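Local coordinates for protein of unknown function VPA0982 (Vibrio parahaemolyticus, PDB 2QIP) that is of unknown function but belongs to the NYN family of the PIN clan and is possibly an RNA nuclease, at residues C25-R30 with P142-Q147; Y54-N59 with G92-G97. One frame throughout, in Å; residues are numbered along the deposited sequence.

In the fold
Following the chain from its N terminus, strand 10-17 leads into helix 18-29, whose last turn is the first half of contact 1. The chain then passes through strand 46-55, whose end opens contact 2, and after helix 61-73 and strand 76-79 it returns as 92-97, the lead-in and first turn of helix 95-105, closing contact 2. Only after two more strands does 142-147 reach back to 25-30, so contact 2 is nested inside the loop closed by contact 1. Their centres lie about 19 Å apart and they do not touch. Contact 1 joins a helix end to the loop after strand 135-140; contact 2 joins strand 46-55 to helix 95-105. Both reach the second subunit.

Contact 1. Residues C25-R30 with P142-Q147; sequences CREAYR and PRLTSQ
Tyr-29 OH is gripped from two directions: it receives a hydrogen bond from a water 3.0 Å away and is itself hydrogen-bonded to the carbonyl oxygen of Ile-159. The same water accepts from the backbone N of Arg-143 at 3.0 Å, so it bridges the end of helix 18-29 to the 3-10 turn 142-144. No direct hydrogen bond joins the two segments. Pro-142 CD rests against the phenol oxygen, Tyr-29 OH, at 3.8 Å. Arg-143 runs its aliphatic part past Ala-28, with CD 3.8 Å from Ala-28 CB, then bends at chi3 (89°). This turn brings NH1 within 4.0 Å of Tyr-29 CE1, the guanidinium plane standing at 83° to the ring; the phenol meets the guanidinium edge, so this is not a stack. Ala-28 CB lies over the centre of the Tyr-29 ring on one face. On the other flank, Leu-144 CD1 lies 3.9 Å from Glu-27 CB and 4.1 Å from Ala-28 CB. Leu-144 also packs on Arg-86 of the second subunit. With one water as the polar bridge, and the rest packing of aliphatic groups and of the phenol against the guanidinium edge, the contact is a surface seam held mainly by van der Waals forces.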
loop_
_atom_site.group_PDB
_atom_site.type_symbol
_atom_site.label_atom_id
_atom_site.label_comp_id
_atom_site.label_asym_id
_atom_site.label_seq_id
_atom_site.Cartn_x
_atom_site.Cartn_y
_atom_site.Cartn_z
ATOM N N CYS A 25 2.347 11.104 -17.759
ATOM C CA CYS A 25 1.929 11.872 -18.933
ATOM C C CYS A 25 2.958 12.947 -19.290
ATOM O O CYS A 25 3.208 13.179 -20.468
ATOM C CB CYS A 25 0.544 12.489 -18.745
ATOM S SG CYS A 25 -0.807 11.291 -18.896
ATOM N N ARG A 26 3.554 13.580 -18.283
ATOM C CA ARG A 26 4.631 14.560 -18.540
ATOM C C ARG A 26 5.846 13.896 -19.199
ATOM O O ARG A 26 6.413 14.434 -20.166
ATOM C CB ARG A 26 5.043 15.286 -17.256
ATOM C CG ARG A 26 4.008 16.231 -16.615
ATOM C CD ARG A 26 3.227 17.117 -17.590
ATOM N NE ARG A 26 4.076 18.050 -18.320
ATOM C CZ ARG A 26 3.639 18.921 -19.226
ATOM N NH1 ARG A 26 4.509 19.719 -19.839
ATOM N NH2 ARG A 26 2.342 19.002 -19.523
ATOM N N GLU A 27 6.257 12.745 -18.683
ATOM C CA GLU A 27 7.453 12.068 -19.197
ATOM C C GLU A 27 7.251 11.513 -20.604
ATOM O O GLU A 27 8.123 11.671 -21.479
ATOM C CB GLU A 27 7.915 10.959 -18.243
ATOM C CG GLU A 27 9.134 10.171 -18.729
ATOM C CD GLU A 27 9.615 9.125 -17.731
ATOM O OE1 GLU A 27 9.201 9.173 -16.551
ATOM O OE2 GLU A 27 10.425 8.257 -18.130
ATOM N N ALA A 28 6.114 10.866 -20.839
ATOM C CA ALA A 28 5.874 10.239 -22.141
ATOM C C ALA A 28 5.439 11.202 -23.235
ATOM O O ALA A 28 5.784 11.011 -24.397
ATOM C CB ALA A 28 4.840 9.145 -21.995
ATOM N N TYR A 29 4.647 12.207 -22.862
ATOM C CA TYR A 29 3.936 13.029 -23.829
ATOM C C TYR A 29 4.128 14.542 -23.656
ATOM O O TYR A 29 3.634 15.310 -24.480
ATOM C CB TYR A 29 2.439 12.726 -23.758
ATOM C CG TYR A 29 2.065 11.270 -23.828
ATOM C CD1 TYR A 29 2.453 10.462 -24.903
ATOM C CD2 TYR A 29 1.261 10.696 -22.826
ATOM C CE1 TYR A 29 2.073 9.113 -24.971
ATOM C CE2 TYR A 29 0.889 9.367 -22.881
ATOM C CZ TYR A 29 1.285 8.578 -23.951
ATOM O OH TYR A 29 0.903 7.255 -24.003
ATOM N N ARG A 30 4.791 14.960 -22.581
ATOM C CA ARG A 30 4.803 16.381 -22.147
ATOM C C ARG A 30 3.424 17.056 -22.300
ATOM O O ARG A 30 3.294 18.185 -22.793
ATOM C CB ARG A 30 5.950 17.176 -22.810
ATOM C CG ARG A 30 7.328 16.749 -22.281
ATOM C CD ARG A 30 8.003 17.751 -21.319
ATOM N NE ARG A 30 7.266 18.084 -20.094
ATOM C CZ ARG A 30 7.835 18.522 -18.966
ATOM N NH1 ARG A 30 9.153 18.675 -18.884
ATOM N NH2 ARG A 30 7.091 18.794 -17.903
ATOM N N PRO A 142 1.181 3.369 -21.570
ATOM C CA PRO A 142 1.795 2.051 -21.845
ATOM C C PRO A 142 3.308 1.982 -21.665
ATOM O O PRO A 142 3.798 1.027 -21.049
ATOM C CB PRO A 142 1.388 1.758 -23.286
ATOM C CG PRO A 142 0.116 2.494 -23.452
ATOM C CD PRO A 142 0.307 3.796 -22.680
ATOM N N ARG A 143 4.035 2.991 -22.145
ATOM C CA ARG A 143 5.501 2.916 -22.109
ATOM C C ARG A 143 6.067 3.069 -20.682
ATOM O O ARG A 143 7.257 2.876 -20.445
ATOM C CB ARG A 143 6.134 3.885 -23.136
ATOM C CG ARG A 143 6.029 5.357 -22.782
ATOM C CD ARG A 143 6.530 6.294 -23.912
ATOM N NE ARG A 143 5.484 6.663 -24.876
ATOM C CZ ARG A 143 5.353 6.138 -26.096
ATOM N NH1 ARG A 143 4.377 6.548 -26.904
ATOM N NH2 ARG A 143 6.199 5.202 -26.521
ATOM N N LEU A 144 5.195 3.362 -19.716
ATOM C CA LEU A 144 5.615 3.566 -18.328
ATOM C C LEU A 144 4.817 2.726 -17.342
ATOM O O LEU A 144 4.968 2.894 -16.132
ATOM C CB LEU A 144 5.550 5.056 -17.958
ATOM C CG LEU A 144 6.546 5.935 -18.747
ATOM C CD1 LEU A 144 6.263 7.419 -18.542
ATOM C CD2 LEU A 144 7.995 5.601 -18.378
ATOM N N THR A 145 4.000 1.821 -17.873
ATOM C CA THR A 145 3.176 0.927 -17.054
ATOM C C THR A 145 3.805 -0.451 -16.960
ATOM O O THR A 145 4.258 -1.022 -17.963
ATOM C CB THR A 145 1.758 0.794 -17.631
ATOM O OG1 THR A 145 1.118 2.072 -17.560
ATOM C CG2 THR A 145 0.903 -0.201 -16.847
ATOM N N SER A 146 3.829 -0.989 -15.746
ATOM C CA SER A 146 4.369 -2.321 -15.527
ATOM C C SER A 146 3.649 -3.373 -16.336
ATOM O O SER A 146 2.420 -3.444 -16.265
ATOM C CB SER A 146 4.184 -2.657 -14.061
ATOM O OG SER A 146 4.509 -4.001 -13.808
ATOM N N GLN A 147 4.388 -4.243 -17.032
ATOM C CA GLN A 147 3.754 -5.326 -17.789
ATOM C C GLN A 147 3.023 -6.303 -16.859
ATOM O O GLN A 147 2.005 -6.907 -17.239
ATOM C CB GLN A 147 4.759 -6.087 -18.691
ATOM C CG GLN A 147 4.075 -7.017 -19.676
ATOM C CD GLN A 147 3.178 -6.272 -20.664
ATOM O OE1 GLN A 147 3.557 -5.223 -21.195
ATOM N NE2 GLN A 147 1.987 -6.809 -20.909
HETATM O O HOH W 1 3.151 5.251 -23.924
#

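Contact 2. Residues Y54-N59 with G92-G97; sequences YAIASN and GDWDVG
The end of strand 46-55 runs past the residues leading into helix 95-105, with the CA atoms of Tyr-54 and Trp-94 6.9 Å apart and those of Ile-56 and Gly-92 7.1 Å apart. Trp-94, the N-cap residue of that helix, lays its indole against the strand. Its NE1 donates to Ala-55 O at 2.9 Å along an almost straight line (175°). The acceptor lies in the indole plane, whereas the N-H arrives from above the carbonyl plane. Together with Tyr-54 over its face, this bond holds the indole's rotation, and it satisfies the indole N-H within a buried contact. Tyr-54 CB sits 3.5 Å from the centroid of the Trp-94 five-membered ring, almost on the ring normal, in a CH-pi contact. With CG anti to its own carbonyl carbon (chi1 -65°), the phenol is carried over the six-membered ring and turns its edge to that face, a T-shaped pair with planes 73° apart and Tyr-54 CD1 3.6 Å from Trp-94 CE3. Beyond the indole, Tyr-54 OH is hydrogen-bonded to Asp-101, farther along the same helix. Ile-56 CD1 reaches to 3.8 Å from Gly-92 O. Asp-93 OD1 accepts from Asp-95 N at 2.9 Å, making an Asx turn at the helix start. Met-78 of the neighbouring strand 76-79 touches the side chains of both Tyr-54 and Trp-94, and Leu-123 of the second subunit packs on Trp-94. The N-cap indole thus ties the entry of helix 95-105 to the C-terminal end of strand 46-55 in a parallel sheet with flanking helices, consistent with the three-layer alpha/beta/alpha fold of the PIN clan.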
loop_
_atom_site.group_PDB
_atom_site.type_symbol
_atom_site.label_atom_id
_atom_site.label_comp_id
_atom_site.label_asym_id
_atom_site.label_seq_id
_atom_site.Cartn_x
_atom_site.Cartn_y
_atom_site.Cartn_z
ATOM N N TYR A 54 -6.719 10.647 -5.954
ATOM C CA TYR A 54 -5.777 10.707 -4.834
ATOM C C TYR A 54 -4.652 11.659 -5.204
ATOM O O TYR A 54 -3.808 11.358 -6.068
ATOM C CB TYR A 54 -5.247 9.289 -4.557
ATOM C CG TYR A 54 -6.367 8.393 -4.081
ATOM C CD1 TYR A 54 -6.580 8.203 -2.724
ATOM C CD2 TYR A 54 -7.232 7.762 -4.983
ATOM C CE1 TYR A 54 -7.621 7.411 -2.253
ATOM C CE2 TYR A 54 -8.294 6.964 -4.520
ATOM C CZ TYR A 54 -8.467 6.780 -3.149
ATOM O OH TYR A 54 -9.523 6.003 -2.667
ATOM N N ALA A 55 -4.637 12.810 -4.542
ATOM C CA ALA A 55 -3.763 13.926 -4.933
ATOM C C ALA A 55 -2.999 14.452 -3.726
ATOM O O ALA A 55 -3.178 13.976 -2.592
ATOM C CB ALA A 55 -4.620 15.039 -5.557
ATOM N N ILE A 56 -2.159 15.460 -3.975
ATOM C CA ILE A 56 -1.344 16.077 -2.930
ATOM C C ILE A 56 -1.904 17.463 -2.619
ATOM O O ILE A 56 -2.156 18.258 -3.525
ATOM C CB ILE A 56 0.139 16.166 -3.374
ATOM C CG1 ILE A 56 0.658 14.766 -3.764
ATOM C CG2 ILE A 56 1.018 16.808 -2.286
ATOM C CD1 ILE A 56 0.593 13.702 -2.632
ATOM N N ALA A 57 -2.108 17.742 -1.334
ATOM C CA ALA A 57 -2.587 19.059 -0.915
ATOM C C ALA A 57 -1.618 20.163 -1.284
ATOM O O ALA A 57 -0.407 19.964 -1.286
ATOM C CB ALA A 57 -2.829 19.066 0.566
ATOM N N SER A 58 -2.171 21.342 -1.553
ATOM C CA SER A 58 -1.345 22.453 -2.047
ATOM C C SER A 58 -1.919 23.776 -1.629
ATOM O O SER A 58 -3.135 23.936 -1.602
ATOM C CB SER A 58 -1.281 22.411 -3.575
ATOM O OG SER A 58 -0.518 23.498 -4.090
ATOM N N ASN A 59 -1.045 24.737 -1.340
ATOM C CA ASN A 59 -1.501 26.113 -1.103
ATOM C C ASN A 59 -1.427 26.948 -2.390
ATOM O O ASN A 59 -1.796 28.126 -2.392
ATOM C CB ASN A 59 -0.725 26.791 0.031
ATOM C CG ASN A 59 0.761 26.885 -0.245
ATOM O OD1 ASN A 59 1.221 26.608 -1.347
ATOM N ND2 ASN A 59 1.521 27.230 0.764
ATOM N N GLY A 92 5.419 11.647 -1.670
ATOM C CA GLY A 92 4.223 11.705 -2.496
ATOM C C GLY A 92 3.404 10.440 -2.689
ATOM O O GLY A 92 2.399 10.477 -3.422
ATOM N N ASP A 93 3.786 9.319 -2.070
ATOM C CA ASP A 93 3.097 8.077 -2.468
ATOM C C ASP A 93 1.787 7.634 -1.785
ATOM O O ASP A 93 1.669 7.511 -0.562
ATOM C CB ASP A 93 3.980 7.067 -3.244
ATOM C CG ASP A 93 3.962 5.653 -2.717
ATOM O OD1 ASP A 93 2.998 5.178 -2.095
ATOM O OD2 ASP A 93 4.980 4.973 -2.996
ATOM N N TRP A 94 0.799 7.414 -2.631
ATOM C CA TRP A 94 -0.553 7.089 -2.194
ATOM C C TRP A 94 -0.838 5.578 -2.226
ATOM O O TRP A 94 -1.988 5.164 -2.127
ATOM C CB TRP A 94 -1.567 7.810 -3.087
ATOM C CG TRP A 94 -2.266 9.000 -2.496
ATOM C CD1 TRP A 94 -2.195 10.303 -2.939
ATOM C CD2 TRP A 94 -3.196 8.996 -1.410
ATOM N NE1 TRP A 94 -3.001 11.103 -2.171
ATOM C CE2 TRP A 94 -3.640 10.329 -1.232
ATOM C CE3 TRP A 94 -3.701 7.993 -0.559
ATOM C CZ2 TRP A 94 -4.586 10.675 -0.258
ATOM C CZ3 TRP A 94 -4.629 8.338 0.411
ATOM C CH2 TRP A 94 -5.057 9.675 0.564
ATOM N N ASP A 95 0.186 4.743 -2.358
ATOM C CA ASP A 95 -0.076 3.311 -2.505
ATOM C C ASP A 95 -0.824 2.698 -1.328
ATOM O O ASP A 95 -1.706 1.864 -1.527
ATOM C CB ASP A 95 1.201 2.517 -2.799
ATOM C CG ASP A 95 1.809 2.855 -4.165
ATOM O OD1 ASP A 95 1.356 3.813 -4.832
ATOM O OD2 ASP A 95 2.757 2.127 -4.569
ATOM N N VAL A 96 -0.432 3.048 -0.103
ATOM C CA VAL A 96 -1.119 2.488 1.061
ATOM C C VAL A 96 -2.606 2.896 1.040
ATOM O O VAL A 96 -3.491 2.054 1.190
ATOM C CB VAL A 96 -0.448 2.878 2.420
ATOM C CG1 VAL A 96 -1.347 2.465 3.595
ATOM C CG2 VAL A 96 0.945 2.209 2.539
ATOM N N GLY A 97 -2.892 4.180 0.824
ATOM C CA GLY A 97 -4.280 4.614 0.915
ATOM C C GLY A 97 -5.158 4.105 -0.225
ATOM O O GLY A 97 -6.328 3.764 -0.018
#